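Local coordinates for protein Na-K-Cl cotransporter (Methanosarcina acetivorans, PDB 3G40) that probably cotransports chloride with monoatomic cations across the membrane, the part described here being its C-terminal cytoplasmic domain, at residues A[115-120]-A[141-146]; A[159-164]-A[197-202]; A[246-251]-A[268-273]. All coordinates share one frame; numbering follows the deposited sequence.

In the fold
All three contacts pair parallel neighbours in one mixed ten-stranded sheet that runs through this cytoplasmic domain. Along the chain they follow in series, contact 1, contact 2, contact 3, but in the sheet contact 3 lies between the other two. Its centre is about 11 Å from that of contact 1 and about 12 Å from that of contact 2, while the centres of contacts 1 and 2 are about 21 Å apart. Strand 271-276, of the second half of the domain, pairs antiparallel with strand 140-145 of the first, and this is the seam between them. On the other side, strand 247-251 adjoins strand 157-161. One continuous sheet thus spans both halves.

Contact 1: residues A[115-120]-A[141-146]; sequences LRLPEN and VLLFSK
L115 O is gripped by two donors of the neighbouring strand: F144 N at 2.8 Å, in a nearly straight bond (167° at the hydrogen), and L143 CA, whose C-H leans on the same oxygen. L115 N donates to L142 O, and one residue past the end of its strand L117 N still reaches F144 O at 2.8 Å, the donor tilted 30° from the carbonyl plane. The parallel pairing is thereby carried into the loop. There a water takes over, bridging L117 O and S145 OG at 2.7 Å each.

On the face of L115 and L143, the L143 side chain packs between L115 and L117. With CG anti to the backbone N (chi1 176°), its CD1 reaches 3.9 Å from L115 CB and 3.8 Å from L117 CB, so one methyl touches both leucines. L117 CD2 in turn lies 3.9 Å from S145 OG. L115 CD1 meets V141 CG1 more loosely.

Helix 124-136, which links the two strands as a beta-alpha-beta unit, covers L115, and helix 258-268 covers L117, L143 and S145. F144 points to the other face, where its ring meets F39, and strand 271-276 bonds along the far edge of 140-145.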
ATOM      1  N   LEU A 115     -12.626   7.909   8.687  1.00 37.95           N
ATOM      2  CA  LEU A 115     -11.769   7.803   9.861  1.00 39.01           C
ATOM      3  C   LEU A 115     -10.888   6.578   9.781  1.00 45.21           C
ATOM      4  O   LEU A 115     -11.302   5.524   9.297  1.00 41.91           O
ATOM      5  CB  LEU A 115     -12.606   7.698  11.132  1.00 40.42           C
ATOM      6  CG  LEU A 115     -13.603   8.816  11.428  1.00 47.45           C
ATOM      7  CD1 LEU A 115     -14.457   8.438  12.614  1.00 52.12           C
ATOM      8  CD2 LEU A 115     -12.866  10.121  11.691  1.00 40.80           C
ATOM      9  N   ARG A 116      -9.677   6.722  10.288  1.00 44.39           N
ATOM     10  CA  ARG A 116      -8.760   5.611  10.415  1.00 49.95           C
ATOM     11  C   ARG A 116      -8.909   5.034  11.822  1.00 48.45           C
ATOM     12  O   ARG A 116      -9.036   5.772  12.804  1.00 45.75           O
ATOM     13  CB  ARG A 116      -7.329   6.098  10.157  1.00 56.13           C
ATOM     14  CG  ARG A 116      -6.246   5.048  10.278  1.00 61.81           C
ATOM     15  CD  ARG A 116      -4.861   5.684  10.182  1.00 67.87           C
ATOM     16  NE  ARG A 116      -3.870   4.898  10.909  1.00 78.73           N
ATOM     17  CZ  ARG A 116      -3.453   5.182  12.137  1.00 80.07           C
ATOM     18  NH1 ARG A 116      -3.929   6.246  12.767  1.00 79.27           N
ATOM     19  NH2 ARG A 116      -2.553   4.408  12.733  1.00 86.34           N
ATOM     20  N   LEU A 117      -8.924   3.713  11.916  1.00 41.94           N
ATOM     21  CA  LEU A 117      -8.961   3.042  13.209  1.00 40.88           C
ATOM     22  C   LEU A 117      -7.519   2.744  13.616  1.00 41.62           C
ATOM     23  O   LEU A 117      -6.872   1.870  13.043  1.00 44.80           O
ATOM     24  CB  LEU A 117      -9.771   1.732  13.113  1.00 41.25           C
ATOM     25  CG  LEU A 117     -10.033   0.938  14.399  1.00 45.18           C
ATOM     26  CD1 LEU A 117     -10.791   1.753  15.436  1.00 50.53           C
ATOM     27  CD2 LEU A 117     -10.787  -0.355  14.080  1.00 49.98           C
ATOM     28  N   PRO A 118      -7.001   3.482  14.603  1.00 45.51           N
ATOM     29  CA  PRO A 118      -5.598   3.299  14.995  1.00 48.35           C
ATOM     30  C   PRO A 118      -5.390   1.989  15.751  1.00 53.18           C
ATOM     31  O   PRO A 118      -6.352   1.417  16.266  1.00 51.84           O
ATOM     32  CB  PRO A 118      -5.329   4.491  15.927  1.00 52.70           C
ATOM     33  CG  PRO A 118      -6.482   5.442  15.719  1.00 54.16           C
ATOM     34  CD  PRO A 118      -7.647   4.591  15.318  1.00 48.25           C
ATOM     35  N   GLU A 119      -4.145   1.524  15.809  1.00 63.83           N
ATOM     36  CA  GLU A 119      -3.798   0.371  16.632  1.00 71.26           C
ATOM     37  C   GLU A 119      -3.898   0.715  18.123  1.00 71.71           C
ATOM     38  O   GLU A 119      -4.389  -0.085  18.916  1.00 68.92           O
ATOM     39  CB  GLU A 119      -2.398  -0.149  16.291  1.00 80.97           C
ATOM     40  CG  GLU A 119      -2.252  -0.684  14.870  1.00 92.84           C
ATOM     41  CD  GLU A 119      -1.040  -1.591  14.702  1.00100.50           C
ATOM     42  OE1 GLU A 119      -0.137  -1.242  13.912  1.00104.39           O
ATOM     43  OE2 GLU A 119      -0.989  -2.652  15.362  1.00 99.17           O
ATOM     44  N   ASN A 120      -3.443   1.905  18.505  1.00 69.14           N
ATOM     45  CA  ASN A 120      -3.549   2.322  19.904  1.00 81.64           C
ATOM     46  C   ASN A 120      -4.964   2.774  20.275  1.00 77.63           C
ATOM     47  O   ASN A 120      -5.621   3.500  19.522  1.00 68.24           O
ATOM     48  CB  ASN A 120      -2.512   3.396  20.257  1.00 94.04           C
ATOM     49  CG  ASN A 120      -2.975   4.800  19.912  1.00105.40           C
ATOM     50  OD1 ASN A 120      -3.496   5.051  18.823  1.00109.94           O
ATOM     51  ND2 ASN A 120      -2.776   5.730  20.839  1.00108.25           N
ATOM     52  N   VAL A 141     -20.456   7.297   7.896  1.00 43.17           N
ATOM     53  CA  VAL A 141     -19.102   7.147   8.418  1.00 38.76           C
ATOM     54  C   VAL A 141     -18.433   5.918   7.803  1.00 41.76           C
ATOM     55  O   VAL A 141     -19.048   4.845   7.705  1.00 37.27           O
ATOM     56  CB  VAL A 141     -19.091   7.020   9.960  1.00 43.50           C
ATOM     57  CG1 VAL A 141     -17.671   6.793  10.471  1.00 45.74           C
ATOM     58  CG2 VAL A 141     -19.701   8.268  10.603  1.00 41.70           C
ATOM     59  N   LEU A 142     -17.188   6.091   7.356  1.00 36.36           N
ATOM     60  CA  LEU A 142     -16.348   4.969   6.951  1.00 37.06           C
ATOM     61  C   LEU A 142     -15.209   4.867   7.944  1.00 46.47           C
ATOM     62  O   LEU A 142     -14.467   5.825   8.150  1.00 43.19           O
ATOM     63  CB  LEU A 142     -15.789   5.178   5.543  1.00 35.62           C
ATOM     64  CG  LEU A 142     -16.795   5.103   4.392  1.00 39.28           C
ATOM     65  CD1 LEU A 142     -16.117   5.452   3.075  1.00 40.02           C
ATOM     66  CD2 LEU A 142     -17.431   3.690   4.318  1.00 35.79           C
ATOM     67  N   LEU A 143     -15.080   3.715   8.587  1.00 41.08           N
ATOM     68  CA  LEU A 143     -13.990   3.513   9.532  1.00 37.91           C
ATOM     69  C   LEU A 143     -13.036   2.459   8.975  1.00 40.18           C
ATOM     70  O   LEU A 143     -13.408   1.296   8.776  1.00 38.79           O
ATOM     71  CB  LEU A 143     -14.543   3.118  10.901  1.00 39.13           C
ATOM     72  CG  LEU A 143     -13.535   2.779  11.998  1.00 46.61           C
ATOM     73  CD1 LEU A 143     -12.775   4.031  12.491  1.00 40.54           C
ATOM     74  CD2 LEU A 143     -14.246   2.074  13.148  1.00 46.18           C
ATOM     75  N   PHE A 144     -11.806   2.878   8.696  1.00 34.62           N
ATOM     76  CA  PHE A 144     -10.865   2.045   7.965  1.00 36.82           C
ATOM     77  C   PHE A 144      -9.818   1.406   8.876  1.00 40.78           C
ATOM     78  O   PHE A 144      -9.109   2.090   9.610  1.00 39.60           O
ATOM     79  CB  PHE A 144     -10.223   2.885   6.860  1.00 36.14           C
ATOM     80  CG  PHE A 144      -9.214   2.153   6.022  1.00 37.17           C
ATOM     81  CD1 PHE A 144      -9.449   0.846   5.581  1.00 39.43           C
ATOM     82  CD2 PHE A 144      -8.046   2.789   5.636  1.00 40.15           C
ATOM     83  CE1 PHE A 144      -8.516   0.193   4.788  1.00 44.28           C
ATOM     84  CE2 PHE A 144      -7.113   2.148   4.841  1.00 36.64           C
ATOM     85  CZ  PHE A 144      -7.343   0.844   4.418  1.00 40.63           C
ATOM     86  N   SER A 145      -9.728   0.079   8.834  1.00 35.37           N
ATOM     87  CA  SER A 145      -8.763  -0.620   9.668  1.00 40.34           C
ATOM     88  C   SER A 145      -7.775  -1.335   8.754  1.00 44.22           C
ATOM     89  O   SER A 145      -7.990  -2.475   8.336  1.00 36.91           O
ATOM     90  CB  SER A 145      -9.479  -1.589  10.612  1.00 40.90           C
ATOM     91  OG  SER A 145      -8.566  -2.230  11.485  1.00 47.51           O
ATOM     92  N   LYS A 146      -6.701  -0.638   8.415  1.00 39.67           N
ATOM     93  CA  LYS A 146      -5.746  -1.149   7.441  1.00 40.69           C
ATOM     94  C   LYS A 146      -4.805  -2.139   8.093  1.00 40.97           C
ATOM     95  O   LYS A 146      -4.195  -1.839   9.113  1.00 36.20           O
ATOM     96  CB  LYS A 146      -4.946  -0.002   6.800  1.00 46.47           C
ATOM     97  CG  LYS A 146      -3.929  -0.498   5.787  1.00 42.00           C
ATOM     98  CD  LYS A 146      -3.574   0.574   4.747  1.00 49.18           C
ATOM     99  CE  LYS A 146      -2.315   1.315   5.113  1.00 60.97           C
ATOM    100  NZ  LYS A 146      -1.853   2.164   3.969  1.00 69.17           N
TER
HETATM  101  O   HOH W   1      -7.022  -0.842  13.156  1.00 53.51           O

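Contact 2: residues A[159-164]-A[197-202]; sequences NLWIEN and SFMTFA
Three backbone bonds zip L160 and I162 to S197 and M199: L160 N to S197 O, M199 N to L160 O and I162 N to M199 O, all 2.8 to 2.9 Å and nearly straight. The fourth polar link uses a side chain. T200 OG1 gives its proton to I162 O at 2.6 Å; its place anti to the backbone N (chi1 -164°) turns the hydroxyl to this carbonyl.

Contacts with aromatic rings hold the W161 side of the sheet. M199 CB sits over the six-membered ring of W161, 3.6 Å from its centroid, a CH-pi contact only 14° off the normal. M199 SD stands above the same face at a distance, 5.1 Å from the centroid, a Met-aromatic contact. The opposite face of the indole stacks on F250, and NE1 is bonded to H248 ND1, which fixes the ring's rotation. Past I162, E163 OE1 comes to the edge of the F201 ring, 3.8 Å from CZ.

The two parallel strands are joined through helix 179-192 in a beta-alpha-beta connection, and that helix covers L160 and F198.

Apolar packing supplies the rest. L160 CD1 lies beside F198 CE2 at 3.8 Å, I162 CD1 rests over a face of the F198 ring, and M199 CG presses on N159 CB at 3.8 Å.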
ATOM      1  N   ASN A 159     -14.968  -8.880   0.122  1.00 31.11           N
ATOM      2  CA  ASN A 159     -16.137  -9.498   0.749  1.00 34.88           C
ATOM      3  C   ASN A 159     -17.019  -8.410   1.344  1.00 36.03           C
ATOM      4  O   ASN A 159     -16.533  -7.560   2.088  1.00 39.18           O
ATOM      5  CB  ASN A 159     -15.743 -10.444   1.889  1.00 35.77           C
ATOM      6  CG  ASN A 159     -15.115 -11.740   1.403  1.00 36.14           C
ATOM      7  OD1 ASN A 159     -15.220 -12.104   0.231  1.00 35.59           O
ATOM      8  ND2 ASN A 159     -14.460 -12.441   2.314  1.00 37.40           N
ATOM      9  N   LEU A 160     -18.308  -8.429   1.023  1.00 31.79           N
ATOM     10  CA  LEU A 160     -19.268  -7.557   1.706  1.00 34.52           C
ATOM     11  C   LEU A 160     -20.031  -8.439   2.695  1.00 38.39           C
ATOM     12  O   LEU A 160     -20.737  -9.366   2.288  1.00 38.03           O
ATOM     13  CB  LEU A 160     -20.251  -6.965   0.696  1.00 32.50           C
ATOM     14  CG  LEU A 160     -20.963  -5.626   0.840  1.00 55.31           C
ATOM     15  CD1 LEU A 160     -22.390  -5.868   0.410  1.00 33.66           C
ATOM     16  CD2 LEU A 160     -20.861  -4.912   2.234  1.00 34.38           C
ATOM     17  N   TRP A 161     -19.875  -8.155   3.985  1.00 32.55           N
ATOM     18  CA  TRP A 161     -20.545  -8.901   5.037  1.00 37.89           C
ATOM     19  C   TRP A 161     -21.900  -8.297   5.344  1.00 42.62           C
ATOM     20  O   TRP A 161     -22.004  -7.145   5.759  1.00 45.57           O
ATOM     21  CB  TRP A 161     -19.685  -8.930   6.303  1.00 36.94           C
ATOM     22  CG  TRP A 161     -18.472  -9.756   6.135  1.00 35.61           C
ATOM     23  CD1 TRP A 161     -17.271  -9.357   5.627  1.00 37.01           C
ATOM     24  CD2 TRP A 161     -18.345 -11.155   6.423  1.00 33.77           C
ATOM     25  NE1 TRP A 161     -16.394 -10.415   5.604  1.00 38.21           N
ATOM     26  CE2 TRP A 161     -17.030 -11.530   6.089  1.00 38.03           C
ATOM     27  CE3 TRP A 161     -19.211 -12.120   6.950  1.00 37.85           C
ATOM     28  CZ2 TRP A 161     -16.557 -12.833   6.263  1.00 37.88           C
ATOM     29  CZ3 TRP A 161     -18.740 -13.414   7.123  1.00 37.53           C
ATOM     30  CH2 TRP A 161     -17.430 -13.758   6.780  1.00 38.21           C
ATOM     31  N   ILE A 162     -22.940  -9.093   5.143  1.00 38.43           N
ATOM     32  CA  ILE A 162     -24.301  -8.640   5.339  1.00 40.02           C
ATOM     33  C   ILE A 162     -24.864  -9.253   6.612  1.00 43.66           C
ATOM     34  O   ILE A 162     -24.887 -10.472   6.763  1.00 41.91           O
ATOM     35  CB  ILE A 162     -25.147  -9.008   4.119  1.00 44.08           C
ATOM     36  CG1 ILE A 162     -24.624  -8.224   2.912  1.00 46.98           C
ATOM     37  CG2 ILE A 162     -26.613  -8.741   4.380  1.00 46.75           C
ATOM     38  CD1 ILE A 162     -25.247  -8.595   1.606  1.00 51.28           C
ATOM     39  N   GLU A 163     -25.288  -8.396   7.536  1.00 45.18           N
ATOM     40  CA  GLU A 163     -25.724  -8.825   8.859  1.00 52.70           C
ATOM     41  C   GLU A 163     -26.964  -9.703   8.788  1.00 56.31           C
ATOM     42  O   GLU A 163     -27.831  -9.502   7.936  1.00 53.22           O
ATOM     43  CB  GLU A 163     -26.005  -7.611   9.757  1.00 62.53           C
ATOM     44  CG  GLU A 163     -24.770  -6.774  10.087  1.00 75.08           C
ATOM     45  CD  GLU A 163     -23.694  -7.577  10.799  1.00 83.90           C
ATOM     46  OE1 GLU A 163     -24.043  -8.530  11.533  1.00 84.50           O
ATOM     47  OE2 GLU A 163     -22.498  -7.257  10.622  1.00 81.36           O
ATOM     48  N   ASN A 164     -27.040 -10.677   9.689  1.00 61.24           N
ATOM     49  CA  ASN A 164     -28.207 -11.541   9.772  1.00 66.65           C
ATOM     50  C   ASN A 164     -29.470 -10.694   9.853  1.00 64.90           C
ATOM     51  O   ASN A 164     -29.599  -9.834  10.727  1.00 65.46           O
ATOM     52  CB  ASN A 164     -28.103 -12.459  10.989  1.00 81.76           C
ATOM     53  CG  ASN A 164     -29.075 -13.629  10.930  1.00 91.01           C
ATOM     54  OD1 ASN A 164     -29.639 -13.939   9.878  1.00 90.67           O
ATOM     55  ND2 ASN A 164     -29.268 -14.288  12.066  1.00 96.58           N
ATOM     56  N   SER A 197     -17.711 -10.811  -3.307  1.00 33.91           N
ATOM     57  CA  SER A 197     -18.583 -11.839  -2.712  1.00 39.50           C
ATOM     58  C   SER A 197     -19.462 -11.222  -1.645  1.00 41.13           C
ATOM     59  O   SER A 197     -19.033 -10.318  -0.925  1.00 37.02           O
ATOM     60  CB  SER A 197     -17.792 -12.991  -2.067  1.00 35.86           C
ATOM     61  OG  SER A 197     -16.944 -13.644  -2.982  1.00 37.16           O
ATOM     62  N   PHE A 198     -20.695 -11.717  -1.546  1.00 36.07           N
ATOM     63  CA  PHE A 198     -21.582 -11.363  -0.445  1.00 28.35           C
ATOM     64  C   PHE A 198     -21.513 -12.493   0.574  1.00 40.54           C
ATOM     65  O   PHE A 198     -21.726 -13.660   0.227  1.00 38.48           O
ATOM     66  CB  PHE A 198     -23.036 -11.242  -0.912  1.00 31.92           C
ATOM     67  CG  PHE A 198     -23.318 -10.072  -1.806  1.00 34.61           C
ATOM     68  CD1 PHE A 198     -24.532  -9.990  -2.476  1.00 38.00           C
ATOM     69  CD2 PHE A 198     -22.392  -9.049  -1.974  1.00 38.02           C
ATOM     70  CE1 PHE A 198     -24.820  -8.921  -3.295  1.00 39.86           C
ATOM     71  CE2 PHE A 198     -22.678  -7.970  -2.801  1.00 35.69           C
ATOM     72  CZ  PHE A 198     -23.884  -7.899  -3.451  1.00 40.56           C
ATOM     73  N   MET A 199     -21.228 -12.137   1.821  1.00 38.48           N
ATOM     74  CA  MET A 199     -21.104 -13.093   2.919  1.00 39.42           C
ATOM     75  C   MET A 199     -22.178 -12.831   3.976  1.00 38.95           C
ATOM     76  O   MET A 199     -22.427 -11.686   4.360  1.00 36.30           O
ATOM     77  CB  MET A 199     -19.725 -12.955   3.571  1.00 43.46           C
ATOM     78  CG  MET A 199     -18.554 -12.923   2.577  1.00 44.04           C
ATOM     79  SD  MET A 199     -18.172 -14.544   1.909  1.00 66.84           S
ATOM     80  CE  MET A 199     -18.209 -15.497   3.412  1.00 50.41           C
ATOM     81  N   THR A 200     -22.827 -13.886   4.455  1.00 36.11           N
ATOM     82  CA  THR A 200     -23.732 -13.719   5.582  1.00 37.45           C
ATOM     83  C   THR A 200     -23.749 -15.001   6.420  1.00 39.38           C
ATOM     84  O   THR A 200     -22.977 -15.915   6.167  1.00 39.26           O
ATOM     85  CB  THR A 200     -25.159 -13.323   5.135  1.00 41.62           C
ATOM     86  OG1 THR A 200     -25.895 -12.813   6.257  1.00 44.62           O
ATOM     87  CG2 THR A 200     -25.899 -14.524   4.547  1.00 43.45           C
ATOM     88  N   PHE A 201     -24.604 -15.047   7.428  1.00 40.24           N
ATOM     89  CA  PHE A 201     -24.695 -16.228   8.294  1.00 45.11           C
ATOM     90  C   PHE A 201     -26.141 -16.447   8.696  1.00 40.78           C
ATOM     91  O   PHE A 201     -26.952 -15.519   8.646  1.00 47.05           O
ATOM     92  CB  PHE A 201     -23.828 -16.036   9.537  1.00 53.68           C
ATOM     93  CG  PHE A 201     -24.047 -14.718  10.206  1.00 69.20           C
ATOM     94  CD1 PHE A 201     -24.907 -14.611  11.285  1.00 82.17           C
ATOM     95  CD2 PHE A 201     -23.417 -13.578   9.737  1.00 79.83           C
ATOM     96  CE1 PHE A 201     -25.120 -13.389  11.898  1.00 87.16           C
ATOM     97  CE2 PHE A 201     -23.627 -12.353  10.341  1.00 81.35           C
ATOM     98  CZ  PHE A 201     -24.482 -12.258  11.422  1.00 85.02           C
ATOM     99  N   ALA A 202     -26.467 -17.681   9.086  1.00 38.67           N
ATOM    100  CA  ALA A 202     -27.829 -18.033   9.432  1.00 43.49           C
ATOM    101  C   ALA A 202     -27.800 -19.193  10.422  1.00 47.76           C
ATOM    102  O   ALA A 202     -26.953 -20.081  10.305  1.00 46.57           O
ATOM    103  CB  ALA A 202     -28.593 -18.420   8.184  1.00 45.34           C
TER

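Contact 3: residues A[246-251]-A[268-273]; sequences SLHIFS and AGSSCI
H248 and I273 carry this contact on opposite faces of the sheet. The H248 ring turns its edge to S270, with OG in the ring plane 3.3 Å from CD2, while A268 CB lies 3.7 Å from NE2. A water, also in the ring plane, bridges H248 NE2 at 2.8 Å and S270 OG. On the same face C272 SG lies against H248 CB and at the edge of the F250 ring, 3.8 Å from CE1, a sulfur-aromatic contact. On the other face I273 CG2 packs alongside I249 CG1 at 3.6 Å, with L247 CD2 farther off.

Backbone bonds set the register: H248 N to S271 O at 3.0 Å, I273 N to H248 O and F250 N to I273 O.

In the next shell, W161 holds ND1 of H248 while the water meets NE2, so both ring nitrogens are engaged; A245 O in turn bonds S270 OG and positions it. With an alanine in place of H248, W161 NE1 would probably lose its partner and the water one of its anchors.

Positive phi at G269 (73°) turns the chain off helix 258-268 into the strand. The contact thus closes the beta-alpha-beta unit of strand 247-251, helix 258-268 and strand 271-276, as is characteristic of alpha/beta folds.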
ATOM      1  N   SER A 246      -9.033  -9.364   0.000  1.00 38.55           N
ATOM      2  CA  SER A 246      -8.133  -8.202   0.111  1.00 32.84           C
ATOM      3  C   SER A 246      -8.722  -7.199   1.080  1.00 33.44           C
ATOM      4  O   SER A 246      -8.010  -6.528   1.850  1.00 36.88           O
ATOM      5  CB  SER A 246      -7.969  -7.526  -1.256  1.00 25.89           C
ATOM      6  OG  SER A 246      -7.559  -8.464  -2.257  1.00 30.43           O
ATOM      7  N   LEU A 247     -10.037  -7.086   1.034  1.00 30.27           N
ATOM      8  CA  LEU A 247     -10.746  -6.137   1.874  1.00 30.11           C
ATOM      9  C   LEU A 247     -12.090  -6.710   2.268  1.00 33.05           C
ATOM     10  O   LEU A 247     -12.870  -7.140   1.406  1.00 33.08           O
ATOM     11  CB  LEU A 247     -10.982  -4.826   1.124  1.00 31.44           C
ATOM     12  CG  LEU A 247     -11.799  -3.761   1.888  1.00 37.33           C
ATOM     13  CD1 LEU A 247     -11.007  -3.149   3.052  1.00 34.40           C
ATOM     14  CD2 LEU A 247     -12.282  -2.649   0.950  1.00 35.53           C
ATOM     15  N   HIS A 248     -12.351  -6.698   3.569  1.00 30.78           N
ATOM     16  CA  HIS A 248     -13.661  -7.051   4.108  1.00 33.80           C
ATOM     17  C   HIS A 248     -14.426  -5.766   4.426  1.00 36.41           C
ATOM     18  O   HIS A 248     -13.920  -4.905   5.150  1.00 36.75           O
ATOM     19  CB  HIS A 248     -13.486  -7.840   5.396  1.00 30.86           C
ATOM     20  CG  HIS A 248     -12.773  -9.141   5.210  1.00 39.01           C
ATOM     21  ND1 HIS A 248     -13.441 -10.321   4.962  1.00 36.10           N
ATOM     22  CD2 HIS A 248     -11.456  -9.452   5.234  1.00 40.40           C
ATOM     23  CE1 HIS A 248     -12.565 -11.302   4.843  1.00 35.39           C
ATOM     24  NE2 HIS A 248     -11.352 -10.803   5.008  1.00 35.75           N
ATOM     25  N   ILE A 249     -15.630  -5.641   3.874  1.00 30.85           N
ATOM     26  CA  ILE A 249     -16.526  -4.525   4.185  1.00 31.00           C
ATOM     27  C   ILE A 249     -17.620  -5.001   5.129  1.00 38.25           C
ATOM     28  O   ILE A 249     -18.315  -5.989   4.841  1.00 41.04           O
ATOM     29  CB  ILE A 249     -17.164  -3.954   2.893  1.00 33.58           C
ATOM     30  CG1 ILE A 249     -16.058  -3.514   1.916  1.00 34.72           C
ATOM     31  CG2 ILE A 249     -18.136  -2.804   3.221  1.00 31.83           C
ATOM     32  CD1 ILE A 249     -16.552  -3.218   0.528  1.00 33.83           C
ATOM     33  N   PHE A 250     -17.741  -4.333   6.273  1.00 33.08           N
ATOM     34  CA  PHE A 250     -18.786  -4.621   7.252  1.00 37.44           C
ATOM     35  C   PHE A 250     -19.662  -3.389   7.426  1.00 44.50           C
ATOM     36  O   PHE A 250     -19.268  -2.282   7.059  1.00 39.22           O
ATOM     37  CB  PHE A 250     -18.168  -4.959   8.613  1.00 39.36           C
ATOM     38  CG  PHE A 250     -17.340  -6.217   8.616  1.00 42.86           C
ATOM     39  CD1 PHE A 250     -15.979  -6.171   8.350  1.00 41.61           C
ATOM     40  CD2 PHE A 250     -17.921  -7.441   8.905  1.00 41.95           C
ATOM     41  CE1 PHE A 250     -15.213  -7.334   8.356  1.00 43.18           C
ATOM     42  CE2 PHE A 250     -17.157  -8.615   8.911  1.00 39.20           C
ATOM     43  CZ  PHE A 250     -15.807  -8.553   8.631  1.00 38.19           C
ATOM     44  N   SER A 251     -20.846  -3.571   7.998  1.00 38.13           N
ATOM     45  CA  SER A 251     -21.597  -2.427   8.498  1.00 38.27           C
ATOM     46  C   SER A 251     -21.023  -2.028   9.854  1.00 43.21           C
ATOM     47  O   SER A 251     -20.533  -2.880  10.598  1.00 45.76           O
ATOM     48  CB  SER A 251     -23.082  -2.766   8.603  1.00 43.26           C
ATOM     49  OG  SER A 251     -23.618  -2.900   7.302  1.00 43.43           O
ATOM     50  N   ALA A 268      -8.866 -11.760  10.262  1.00 42.84           N
ATOM     51  CA  ALA A 268      -8.887 -11.809   8.803  1.00 39.28           C
ATOM     52  C   ALA A 268      -7.492 -11.890   8.189  1.00 45.29           C
ATOM     53  O   ALA A 268      -7.295 -12.532   7.153  1.00 40.09           O
ATOM     54  CB  ALA A 268      -9.619 -10.591   8.258  1.00 44.31           C
ATOM     55  N   GLY A 269      -6.527 -11.222   8.818  1.00 42.59           N
ATOM     56  CA  GLY A 269      -5.188 -11.149   8.269  1.00 40.99           C
ATOM     57  C   GLY A 269      -5.166 -10.224   7.064  1.00 39.08           C
ATOM     58  O   GLY A 269      -4.236 -10.262   6.256  1.00 40.82           O
ATOM     59  N   SER A 270      -6.201  -9.395   6.946  1.00 34.65           N
ATOM     60  CA  SER A 270      -6.289  -8.430   5.861  1.00 35.99           C
ATOM     61  C   SER A 270      -7.140  -7.226   6.281  1.00 38.24           C
ATOM     62  O   SER A 270      -7.759  -7.239   7.344  1.00 38.51           O
ATOM     63  CB  SER A 270      -6.878  -9.094   4.623  1.00 44.31           C
ATOM     64  OG  SER A 270      -8.194  -9.495   4.894  1.00 50.79           O
ATOM     65  N   SER A 271      -7.205  -6.206   5.434  1.00 35.35           N
ATOM     66  CA  SER A 271      -7.869  -4.965   5.822  1.00 35.33           C
ATOM     67  C   SER A 271      -9.395  -5.047   5.896  1.00 37.11           C
ATOM     68  O   SER A 271     -10.040  -5.806   5.183  1.00 35.39           O
ATOM     69  CB  SER A 271      -7.449  -3.809   4.912  1.00 32.64           C
ATOM     70  OG  SER A 271      -6.059  -3.563   5.013  1.00 34.86           O
ATOM     71  N   CYS A 272      -9.952  -4.240   6.785  1.00 33.84           N
ATOM     72  CA  CYS A 272     -11.385  -4.167   6.999  1.00 32.72           C
ATOM     73  C   CYS A 272     -11.840  -2.720   6.949  1.00 38.44           C
ATOM     74  O   CYS A 272     -11.131  -1.821   7.400  1.00 39.28           O
ATOM     75  CB  CYS A 272     -11.737  -4.762   8.362  1.00 37.97           C
ATOM     76  SG  CYS A 272     -11.455  -6.549   8.477  1.00 41.29           S
ATOM     77  N   ILE A 273     -13.022  -2.489   6.393  1.00 33.94           N
ATOM     78  CA  ILE A 273     -13.623  -1.170   6.462  1.00 37.57           C
ATOM     79  C   ILE A 273     -15.051  -1.324   6.974  1.00 40.61           C
ATOM     80  O   ILE A 273     -15.734  -2.302   6.646  1.00 37.45           O
ATOM     81  CB  ILE A 273     -13.528  -0.409   5.103  1.00 35.49           C
ATOM     82  CG1 ILE A 273     -13.868   1.081   5.273  1.00 37.75           C
ATOM     83  CG2 ILE A 273     -14.384  -1.076   4.037  1.00 35.14           C
ATOM     84  CD1 ILE A 273     -13.416   1.955   4.093  1.00 33.70           C
TER
HETATM   85  O   HOH W   2      -5.445  -7.016   2.593  1.00 36.16           O
HETATM   86  O   HOH W   3      -9.008 -12.258   4.654  1.00 37.12           O